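Local coordinates for protein octenoyl-coa reductase/carboxylase (PDB 4A0S) that reductively carboxylates 2-octenoyl-CoA with NADPH, supplying an unusual extender unit for cinnabaramide polyketide biosynthesis, at residues A[233-245]-A[371-383]. Numbering follows the deposited sequence.
With NAP (NADP nicotinamide-adenine-dinucleotide phosphate), chain F.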
ATOM      1  N   LEU A 233      15.152 -20.321   7.089  1.00 17.02           N
ATOM      2  CA  LEU A 233      14.614 -19.024   6.717  1.00 16.92           C
ATOM      3  C   LEU A 233      15.676 -18.038   6.287  1.00 17.18           C
ATOM      4  O   LEU A 233      15.532 -17.378   5.248  1.00 16.91           O
ATOM      5  CB  LEU A 233      13.861 -18.401   7.878  1.00 16.87           C
ATOM      6  CG  LEU A 233      12.506 -18.991   8.208  1.00 16.89           C
ATOM      7  CD1 LEU A 233      12.038 -18.308   9.479  1.00 16.84           C
ATOM      8  CD2 LEU A 233      11.529 -18.790   7.026  1.00 16.40           C
ATOM      9  N   GLY A 234      16.728 -17.926   7.093  1.00 17.47           N
ATOM     10  CA  GLY A 234      17.769 -16.923   6.844  1.00 17.84           C
ATOM     11  C   GLY A 234      18.452 -17.182   5.526  1.00 17.87           C
ATOM     12  O   GLY A 234      18.772 -16.257   4.780  1.00 18.39           O
ATOM     13  N   SER A 235      18.661 -18.455   5.215  1.00 17.81           N
ATOM     14  CA  SER A 235      19.353 -18.826   3.998  1.00 17.72           C
ATOM     15  C   SER A 235      18.610 -18.376   2.766  1.00 17.47           C
ATOM     16  O   SER A 235      19.219 -18.149   1.722  1.00 18.14           O
ATOM     17  CB  SER A 235      19.576 -20.327   3.944  1.00 17.83           C
ATOM     18  OG  SER A 235      20.530 -20.698   4.925  1.00 18.51           O
ATOM     19  N   TYR A 236      17.299 -18.253   2.872  1.00 17.03           N
ATOM     20  CA  TYR A 236      16.530 -17.690   1.755  1.00 16.81           C
ATOM     21  C   TYR A 236      16.359 -16.203   1.859  1.00 16.78           C
ATOM     22  O   TYR A 236      16.428 -15.507   0.844  1.00 16.77           O
ATOM     23  CB  TYR A 236      15.184 -18.375   1.615  1.00 16.54           C
ATOM     24  CG  TYR A 236      15.363 -19.801   1.191  1.00 16.59           C
ATOM     25  CD1 TYR A 236      15.860 -20.111  -0.077  1.00 16.72           C
ATOM     26  CD2 TYR A 236      15.057 -20.847   2.059  1.00 16.60           C
ATOM     27  CE1 TYR A 236      16.045 -21.447  -0.474  1.00 16.77           C
ATOM     28  CE2 TYR A 236      15.236 -22.175   1.680  1.00 16.68           C
ATOM     29  CZ  TYR A 236      15.734 -22.463   0.419  1.00 16.76           C
ATOM     30  OH  TYR A 236      15.903 -23.765   0.035  1.00 16.88           O
ATOM     31  N   ALA A 237      16.143 -15.724   3.080  1.00 16.80           N
ATOM     32  CA  ALA A 237      16.037 -14.294   3.334  1.00 16.83           C
ATOM     33  C   ALA A 237      17.249 -13.605   2.728  1.00 17.06           C
ATOM     34  O   ALA A 237      17.116 -12.622   2.001  1.00 17.04           O
ATOM     35  CB  ALA A 237      15.949 -14.026   4.824  1.00 16.94           C
ATOM     36  N   ILE A 238      18.431 -14.150   2.994  1.00 17.32           N
ATOM     37  CA  ILE A 238      19.663 -13.598   2.415  1.00 17.60           C
ATOM     38  C   ILE A 238      19.561 -13.464   0.901  1.00 17.53           C
ATOM     39  O   ILE A 238      19.937 -12.445   0.327  1.00 17.65           O
ATOM     40  CB  ILE A 238      20.893 -14.472   2.764  1.00 17.90           C
ATOM     41  CG1 ILE A 238      21.274 -14.264   4.222  1.00 18.10           C
ATOM     42  CG2 ILE A 238      22.072 -14.165   1.818  1.00 18.19           C
ATOM     43  CD1 ILE A 238      22.077 -15.417   4.806  1.00 18.34           C
ATOM     44  N   GLN A 239      19.047 -14.501   0.258  1.00 17.36           N
ATOM     45  CA  GLN A 239      18.995 -14.520  -1.188  1.00 17.35           C
ATOM     46  C   GLN A 239      17.986 -13.535  -1.734  1.00 17.15           C
ATOM     47  O   GLN A 239      18.260 -12.850  -2.722  1.00 17.27           O
ATOM     48  CB  GLN A 239      18.685 -15.913  -1.665  1.00 17.26           C
ATOM     49  CG  GLN A 239      19.779 -16.884  -1.324  1.00 17.52           C
ATOM     50  CD  GLN A 239      19.577 -18.145  -2.074  1.00 17.50           C
ATOM     51  OE1 GLN A 239      19.703 -18.167  -3.297  1.00 17.59           O
ATOM     52  NE2 GLN A 239      19.170 -19.184  -1.373  1.00 17.41           N
ATOM     53  N   PHE A 240      16.830 -13.453  -1.093  1.00 16.89           N
ATOM     54  CA  PHE A 240      15.829 -12.486  -1.507  1.00 16.73           C
ATOM     55  C   PHE A 240      16.339 -11.063  -1.298  1.00 16.91           C
ATOM     56  O   PHE A 240      16.107 -10.197  -2.139  1.00 16.93           O
ATOM     57  CB  PHE A 240      14.531 -12.689  -0.760  1.00 16.47           C
ATOM     58  CG  PHE A 240      13.861 -13.971  -1.092  1.00 16.31           C
ATOM     59  CD1 PHE A 240      13.744 -14.388  -2.417  1.00 16.30           C
ATOM     60  CD2 PHE A 240      13.358 -14.779  -0.088  1.00 16.20           C
ATOM     61  CE1 PHE A 240      13.116 -15.610  -2.728  1.00 16.18           C
ATOM     62  CE2 PHE A 240      12.743 -15.985  -0.394  1.00 16.07           C
ATOM     63  CZ  PHE A 240      12.614 -16.387  -1.711  1.00 16.06           C
ATOM     64  N   VAL A 241      17.051 -10.838  -0.202  1.00 17.07           N
ATOM     65  CA  VAL A 241      17.598  -9.513   0.063  1.00 17.28           C
ATOM     66  C   VAL A 241      18.600  -9.169  -1.037  1.00 17.53           C
ATOM     67  O   VAL A 241      18.497  -8.136  -1.720  1.00 17.78           O
ATOM     68  CB  VAL A 241      18.218  -9.420   1.457  1.00 17.45           C
ATOM     69  CG1 VAL A 241      18.885  -8.042   1.644  1.00 17.73           C
ATOM     70  CG2 VAL A 241      17.133  -9.627   2.527  1.00 17.25           C
ATOM     71  N   LYS A 242      19.538 -10.070  -1.256  1.00 17.71           N
ATOM     72  CA  LYS A 242      20.568  -9.840  -2.252  1.00 18.15           C
ATOM     73  C   LYS A 242      19.934  -9.693  -3.623  1.00 17.90           C
ATOM     74  O   LYS A 242      20.180  -8.714  -4.312  1.00 18.07           O
ATOM     75  CB  LYS A 242      21.569 -10.978  -2.244  1.00 18.23           C
ATOM     76  CG  LYS A 242      22.506 -10.924  -1.047  1.00 20.34           C
ATOM     77  CD  LYS A 242      23.530 -12.049  -1.090  1.00 21.70           C
ATOM     78  CE  LYS A 242      24.441 -11.905  -2.327  1.00 25.84           C
ATOM     79  NZ  LYS A 242      25.283 -10.644  -2.290  1.00 25.62           N
ATOM     80  N   ASN A 243      19.085 -10.653  -3.992  1.00 17.64           N
ATOM     81  CA  ASN A 243      18.465 -10.631  -5.307  1.00 17.59           C
ATOM     82  C   ASN A 243      17.615  -9.392  -5.515  1.00 17.50           C
ATOM     83  O   ASN A 243      17.464  -8.920  -6.649  1.00 17.61           O
ATOM     84  CB  ASN A 243      17.643 -11.888  -5.574  1.00 17.35           C
ATOM     85  CG  ASN A 243      17.198 -11.992  -7.025  1.00 17.39           C
ATOM     86  OD1 ASN A 243      18.027 -12.023  -7.941  1.00 17.69           O
ATOM     87  ND2 ASN A 243      15.884 -12.057  -7.243  1.00 17.13           N
ATOM     88  N   GLY A 244      17.071  -8.874  -4.415  1.00 17.34           N
ATOM     89  CA  GLY A 244      16.255  -7.663  -4.448  1.00 17.27           C
ATOM     90  C   GLY A 244      17.069  -6.385  -4.529  1.00 17.58           C
ATOM     91  O   GLY A 244      16.494  -5.310  -4.627  1.00 17.59           O
ATOM     92  N   GLY A 245      18.403  -6.500  -4.503  1.00 17.86           N
ATOM     93  CA  GLY A 245      19.268  -5.327  -4.519  1.00 18.20           C
ATOM     94  C   GLY A 245      19.369  -4.721  -3.138  1.00 18.22           C
ATOM     95  O   GLY A 245      19.779  -3.575  -2.971  1.00 18.46           O
ATOM     96  N   THR A 371       7.872 -17.103  -5.500  1.00 15.87           N
ATOM     97  CA  THR A 371       9.077 -17.726  -4.974  1.00 15.96           C
ATOM     98  C   THR A 371       9.619 -18.733  -5.982  1.00 16.11           C
ATOM     99  O   THR A 371      10.798 -18.723  -6.341  1.00 16.27           O
ATOM    100  CB  THR A 371       8.791 -18.383  -3.621  1.00 15.88           C
ATOM    101  OG1 THR A 371       8.360 -17.363  -2.707  1.00 15.78           O
ATOM    102  CG2 THR A 371      10.050 -19.067  -3.073  1.00 16.00           C
ATOM    103  N   ASN A 372       8.735 -19.602  -6.435  1.00 16.09           N
ATOM    104  CA  ASN A 372       9.091 -20.651  -7.378  1.00 16.27           C
ATOM    105  C   ASN A 372       9.698 -20.064  -8.646  1.00 16.43           C
ATOM    106  O   ASN A 372      10.654 -20.607  -9.177  1.00 16.63           O
ATOM    107  CB  ASN A 372       7.864 -21.500  -7.716  1.00 16.24           C
ATOM    108  CG  ASN A 372       8.234 -22.851  -8.257  1.00 16.42           C
ATOM    109  OD1 ASN A 372       9.249 -23.433  -7.864  1.00 16.52           O
ATOM    110  ND2 ASN A 372       7.413 -23.370  -9.145  1.00 16.50           N
ATOM    111  N   ARG A 373       9.164 -18.935  -9.100  1.00 16.38           N
ATOM    112  CA  ARG A 373       9.699 -18.266 -10.276  1.00 16.57           C
ATOM    113  C   ARG A 373      11.134 -17.833 -10.083  1.00 16.69           C
ATOM    114  O   ARG A 373      11.919 -17.855 -11.019  1.00 16.93           O
ATOM    115  CB  ARG A 373       8.850 -17.061 -10.639  1.00 16.50           C
ATOM    116  CG  ARG A 373       7.596 -17.474 -11.300  1.00 16.49           C
ATOM    117  CD  ARG A 373       6.631 -16.340 -11.310  1.00 16.95           C
ATOM    118  NE  ARG A 373       5.485 -16.692 -12.126  1.00 19.33           N
ATOM    119  CZ  ARG A 373       4.479 -15.865 -12.394  1.00 20.21           C
ATOM    120  NH1 ARG A 373       4.454 -14.636 -11.886  1.00 21.03           N
ATOM    121  NH2 ARG A 373       3.484 -16.283 -13.155  1.00 21.20           N
ATOM    122  N   LEU A 374      11.468 -17.435  -8.863  1.00 16.57           N
ATOM    123  CA  LEU A 374      12.829 -17.009  -8.582  1.00 16.72           C
ATOM    124  C   LEU A 374      13.762 -18.210  -8.547  1.00 16.87           C
ATOM    125  O   LEU A 374      14.933 -18.096  -8.857  1.00 17.09           O
ATOM    126  CB  LEU A 374      12.880 -16.250  -7.276  1.00 16.58           C
ATOM    127  CG  LEU A 374      12.185 -14.885  -7.343  1.00 16.49           C
ATOM    128  CD1 LEU A 374      12.130 -14.247  -5.956  1.00 16.37           C
ATOM    129  CD2 LEU A 374      12.886 -13.959  -8.335  1.00 16.70           C
ATOM    130  N   PHE A 375      13.238 -19.367  -8.139  1.00 16.78           N
ATOM    131  CA  PHE A 375      14.034 -20.591  -8.212  1.00 16.96           C
ATOM    132  C   PHE A 375      14.200 -21.020  -9.652  1.00 17.19           C
ATOM    133  O   PHE A 375      15.289 -21.424 -10.068  1.00 17.44           O
ATOM    134  CB  PHE A 375      13.394 -21.707  -7.393  1.00 16.84           C
ATOM    135  CG  PHE A 375      13.692 -21.599  -5.949  1.00 16.75           C
ATOM    136  CD1 PHE A 375      14.866 -22.140  -5.434  1.00 16.98           C
ATOM    137  CD2 PHE A 375      12.843 -20.901  -5.104  1.00 16.53           C
ATOM    138  CE1 PHE A 375      15.166 -22.020  -4.083  1.00 16.87           C
ATOM    139  CE2 PHE A 375      13.138 -20.778  -3.739  1.00 16.53           C
ATOM    140  CZ  PHE A 375      14.302 -21.339  -3.236  1.00 16.65           C
ATOM    141  N   GLU A 376      13.110 -20.881 -10.407  1.00 17.12           N
ATOM    142  CA  GLU A 376      13.037 -21.305 -11.798  1.00 17.35           C
ATOM    143  C   GLU A 376      14.074 -20.609 -12.667  1.00 17.61           C
ATOM    144  O   GLU A 376      14.629 -21.227 -13.571  1.00 17.89           O
ATOM    145  CB  GLU A 376      11.634 -21.072 -12.356  1.00 17.24           C
ATOM    146  CG  GLU A 376      10.648 -22.172 -11.995  1.00 17.13           C
ATOM    147  CD  GLU A 376       9.245 -21.837 -12.446  1.00 18.07           C
ATOM    148  OE1 GLU A 376       8.982 -20.652 -12.716  1.00 18.08           O
ATOM    149  OE2 GLU A 376       8.416 -22.757 -12.558  1.00 18.20           O
ATOM    150  N   SER A 377      14.331 -19.333 -12.372  1.00 17.54           N
ATOM    151  CA  SER A 377      15.313 -18.532 -13.102  1.00 17.80           C
ATOM    152  C   SER A 377      16.726 -18.723 -12.552  1.00 18.20           C
ATOM    153  O   SER A 377      17.705 -18.284 -13.168  1.00 18.25           O
ATOM    154  CB  SER A 377      14.954 -17.061 -12.965  1.00 17.68           C
ATOM    155  OG  SER A 377      15.129 -16.662 -11.622  1.00 17.54           O
ATOM    156  N   GLY A 378      16.826 -19.321 -11.367  1.00 17.92           N
ATOM    157  CA  GLY A 378      18.127 -19.514 -10.735  1.00 18.23           C
ATOM    158  C   GLY A 378      18.558 -18.266  -9.981  1.00 18.61           C
ATOM    159  O   GLY A 378      19.658 -18.217  -9.429  1.00 18.68           O
ATOM    160  N   ALA A 379      17.674 -17.256  -9.936  1.00 17.85           N
ATOM    161  CA  ALA A 379      17.945 -16.064  -9.161  1.00 18.06           C
ATOM    162  C   ALA A 379      18.163 -16.431  -7.703  1.00 17.64           C
ATOM    163  O   ALA A 379      18.989 -15.840  -7.018  1.00 18.15           O
ATOM    164  CB  ALA A 379      16.803 -15.088  -9.279  1.00 17.85           C
ATOM    165  N   VAL A 380      17.397 -17.412  -7.249  1.00 17.34           N
ATOM    166  CA  VAL A 380      17.457 -17.896  -5.889  1.00 17.24           C
ATOM    167  C   VAL A 380      17.708 -19.402  -6.001  1.00 17.33           C
ATOM    168  O   VAL A 380      17.235 -20.061  -6.945  1.00 17.35           O
ATOM    169  CB  VAL A 380      16.149 -17.556  -5.144  1.00 16.94           C
ATOM    170  CG1 VAL A 380      16.061 -18.260  -3.810  1.00 16.87           C
ATOM    171  CG2 VAL A 380      16.041 -16.029  -4.942  1.00 16.89           C
ATOM    172  N   VAL A 381      18.485 -19.928  -5.062  1.00 17.43           N
ATOM    173  CA  VAL A 381      18.948 -21.306  -5.143  1.00 17.58           C
ATOM    174  C   VAL A 381      18.606 -22.015  -3.845  1.00 17.47           C
ATOM    175  O   VAL A 381      18.433 -21.355  -2.809  1.00 17.35           O
ATOM    176  CB  VAL A 381      20.459 -21.395  -5.423  1.00 17.92           C
ATOM    177  CG1 VAL A 381      20.813 -20.692  -6.756  1.00 18.09           C
ATOM    178  CG2 VAL A 381      21.283 -20.849  -4.228  1.00 18.00           C
ATOM    179  N   PRO A 382      18.485 -23.358  -3.904  1.00 17.53           N
ATOM    180  CA  PRO A 382      18.109 -24.140  -2.733  1.00 17.56           C
ATOM    181  C   PRO A 382      19.221 -24.036  -1.714  1.00 17.76           C
ATOM    182  O   PRO A 382      20.388 -23.962  -2.082  1.00 18.20           O
ATOM    183  CB  PRO A 382      18.015 -25.566  -3.277  1.00 17.78           C
ATOM    184  CG  PRO A 382      17.739 -25.397  -4.711  1.00 17.71           C
ATOM    185  CD  PRO A 382      18.539 -24.196  -5.110  1.00 17.68           C
ATOM    186  N   ALA A 383      18.821 -24.018  -0.448  1.00 17.52           N
ATOM    187  CA  ALA A 383      19.703 -23.864   0.684  1.00 17.70           C
ATOM    188  C   ALA A 383      20.000 -25.239   1.280  1.00 17.86           C
ATOM    189  O   ALA A 383      20.296 -25.349   2.456  1.00 17.95           O
ATOM    190  CB  ALA A 383      19.048 -22.978   1.718  1.00 17.51           C
TER
HETATM  191  PA  NAP F1447      16.459 -23.274  11.411  1.00  5.60           P
HETATM  192  O1A NAP F1447      16.837 -23.792   9.973  1.00  7.99           O
HETATM  193  O2A NAP F1447      16.828 -24.159  12.564  1.00  7.57           O
HETATM  194  O5B NAP F1447      17.179 -21.924  11.573  1.00  8.14           O
HETATM  195  C5B NAP F1447      16.887 -21.179  12.738  1.00  9.24           C
HETATM  196  C4B NAP F1447      18.093 -20.290  12.998  1.00  8.98           C
HETATM  197  O4B NAP F1447      17.753 -19.511  14.153  1.00  7.77           O
HETATM  198  C3B NAP F1447      19.372 -21.085  13.340  1.00  7.70           C
HETATM  199  O3B NAP F1447      20.264 -20.857  12.269  1.00  8.15           O
HETATM  200  C2B NAP F1447      19.955 -20.364  14.545  1.00  8.37           C
HETATM  201  O2B NAP F1447      20.811 -19.288  14.164  1.00  8.43           O
HETATM  202  C1B NAP F1447      18.770 -19.774  15.221  1.00  8.36           C
HETATM  203  N9A NAP F1447      18.202 -20.799  16.132  1.00 13.12           N
HETATM  204  C8A NAP F1447      18.177 -22.135  16.001  1.00 16.20           C
HETATM  205  N7A NAP F1447      17.530 -22.693  17.033  1.00 13.35           N
HETATM  206  C5A NAP F1447      17.151 -21.688  17.809  1.00 14.95           C
HETATM  207  C6A NAP F1447      16.483 -21.647  19.007  1.00 14.65           C
HETATM  208  N6A NAP F1447      16.058 -22.779  19.567  1.00 16.70           N
HETATM  209  N1A NAP F1447      16.248 -20.464  19.553  1.00 12.42           N
HETATM  210  C2A NAP F1447      16.640 -19.335  18.968  1.00 11.40           C
HETATM  211  N3A NAP F1447      17.306 -19.329  17.834  1.00 13.73           N
HETATM  212  C4A NAP F1447      17.564 -20.499  17.243  1.00 13.93           C
HETATM  213  O3  NAP F1447      14.891 -22.960  11.499  1.00  5.52           O
HETATM  214  PN  NAP F1447      14.101 -22.081  10.409  1.00  3.29           P
HETATM  215  O1N NAP F1447      13.556 -23.181   9.431  1.00  3.54           O
HETATM  216  O2N NAP F1447      14.900 -20.940   9.836  1.00  4.92           O
HETATM  217  O5D NAP F1447      12.907 -21.605  11.355  1.00  2.78           O
HETATM  218  C5D NAP F1447      13.260 -20.632  12.333  1.00  2.00           C
HETATM  219  C4D NAP F1447      11.983 -20.322  13.061  1.00  3.10           C
HETATM  220  O4D NAP F1447      11.036 -19.845  12.044  1.00  8.66           O
HETATM  221  C3D NAP F1447      11.326 -21.556  13.683  1.00  8.53           C
HETATM  222  O3D NAP F1447      10.813 -21.057  14.936  1.00 10.58           O
HETATM  223  C2D NAP F1447      10.207 -21.906  12.725  1.00  6.73           C
HETATM  224  O2D NAP F1447       9.113 -22.569  13.401  1.00 10.19           O
HETATM  225  C1D NAP F1447       9.775 -20.498  12.366  1.00  7.52           C
HETATM  226  N1N NAP F1447       9.231 -20.567  11.030  1.00  7.99           N
HETATM  227  C2N NAP F1447       8.005 -19.971  10.827  1.00  6.94           C
HETATM  228  C3N NAP F1447       7.513 -20.039   9.554  1.00  7.02           C
HETATM  229  C7N NAP F1447       6.190 -19.411   9.341  1.00  4.75           C
HETATM  230  O7N NAP F1447       5.622 -18.766  10.229  1.00  7.85           O
HETATM  231  N7N NAP F1447       5.704 -19.660   8.156  1.00  2.01           N
HETATM  232  C4N NAP F1447       8.199 -20.668   8.511  1.00  8.98           C
HETATM  233  C5N NAP F1447       9.436 -21.258   8.699  1.00  8.81           C
HETATM  234  C6N NAP F1447       9.961 -21.198   9.980  1.00  9.99           C
HETATM  235  P2B NAP F1447      21.782 -18.744  15.326  1.00 12.20           P
HETATM  236  O1X NAP F1447      22.805 -17.948  14.338  1.00 12.30           O
HETATM  237  O2X NAP F1447      21.007 -17.708  16.286  1.00 15.96           O
HETATM  238  O3X NAP F1447      22.282 -20.029  15.941  1.00 11.34           O
HETATM  239  O   HOH W   1      20.788 -16.463  -4.630  1.00  4.46           O
HETATM  240  O   HOH W   2      20.276 -13.711  -7.793  1.00  2.00           O
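Gln239 reads the backbone of Val381 with both ends of its amide, fastening the first helix of the Rossmann-fold nucleotide domain to the chain that leaves helix 365-376 for strand 384-389. OE1 accepts from Val381 N at 2.8 Å, while NE2 gives a nearly straight bond (171°) to Val381 O at 2.7 Å and a longer one back to Ser235 O. Both NE2 acceptors lie close to the amide plane, which, with the bond to OE1, helps fix its rotation; an alanine here would probably leave Val381 N and O without these mates and open a gap beside Val380 CG1. The tight part is built by Tyr236, about a turn earlier, and Phe240, the next residue. Ala383 CB sits over one face of the Tyr236 ring in a CH-pi contact, and Phe240 CE1 packs on Leu374 CD1 (3.6 Å) and Val380 CG2. At the N-terminal end of the helix, Leu233 N donates a hydrogen bond to NADP O2N. The looser side is wetter: around Asn243, one water joins OD1 to Ala379 O, and ND2 turns to Gln220 of the second subunit. Asn243 CG stands anti to its own N (chi1 -170°), which lays the amide against Ala379 CB. Deep inside, Tyr236 OH bonds with Ser199 and accepts from Ala383 N at 3.0 Å.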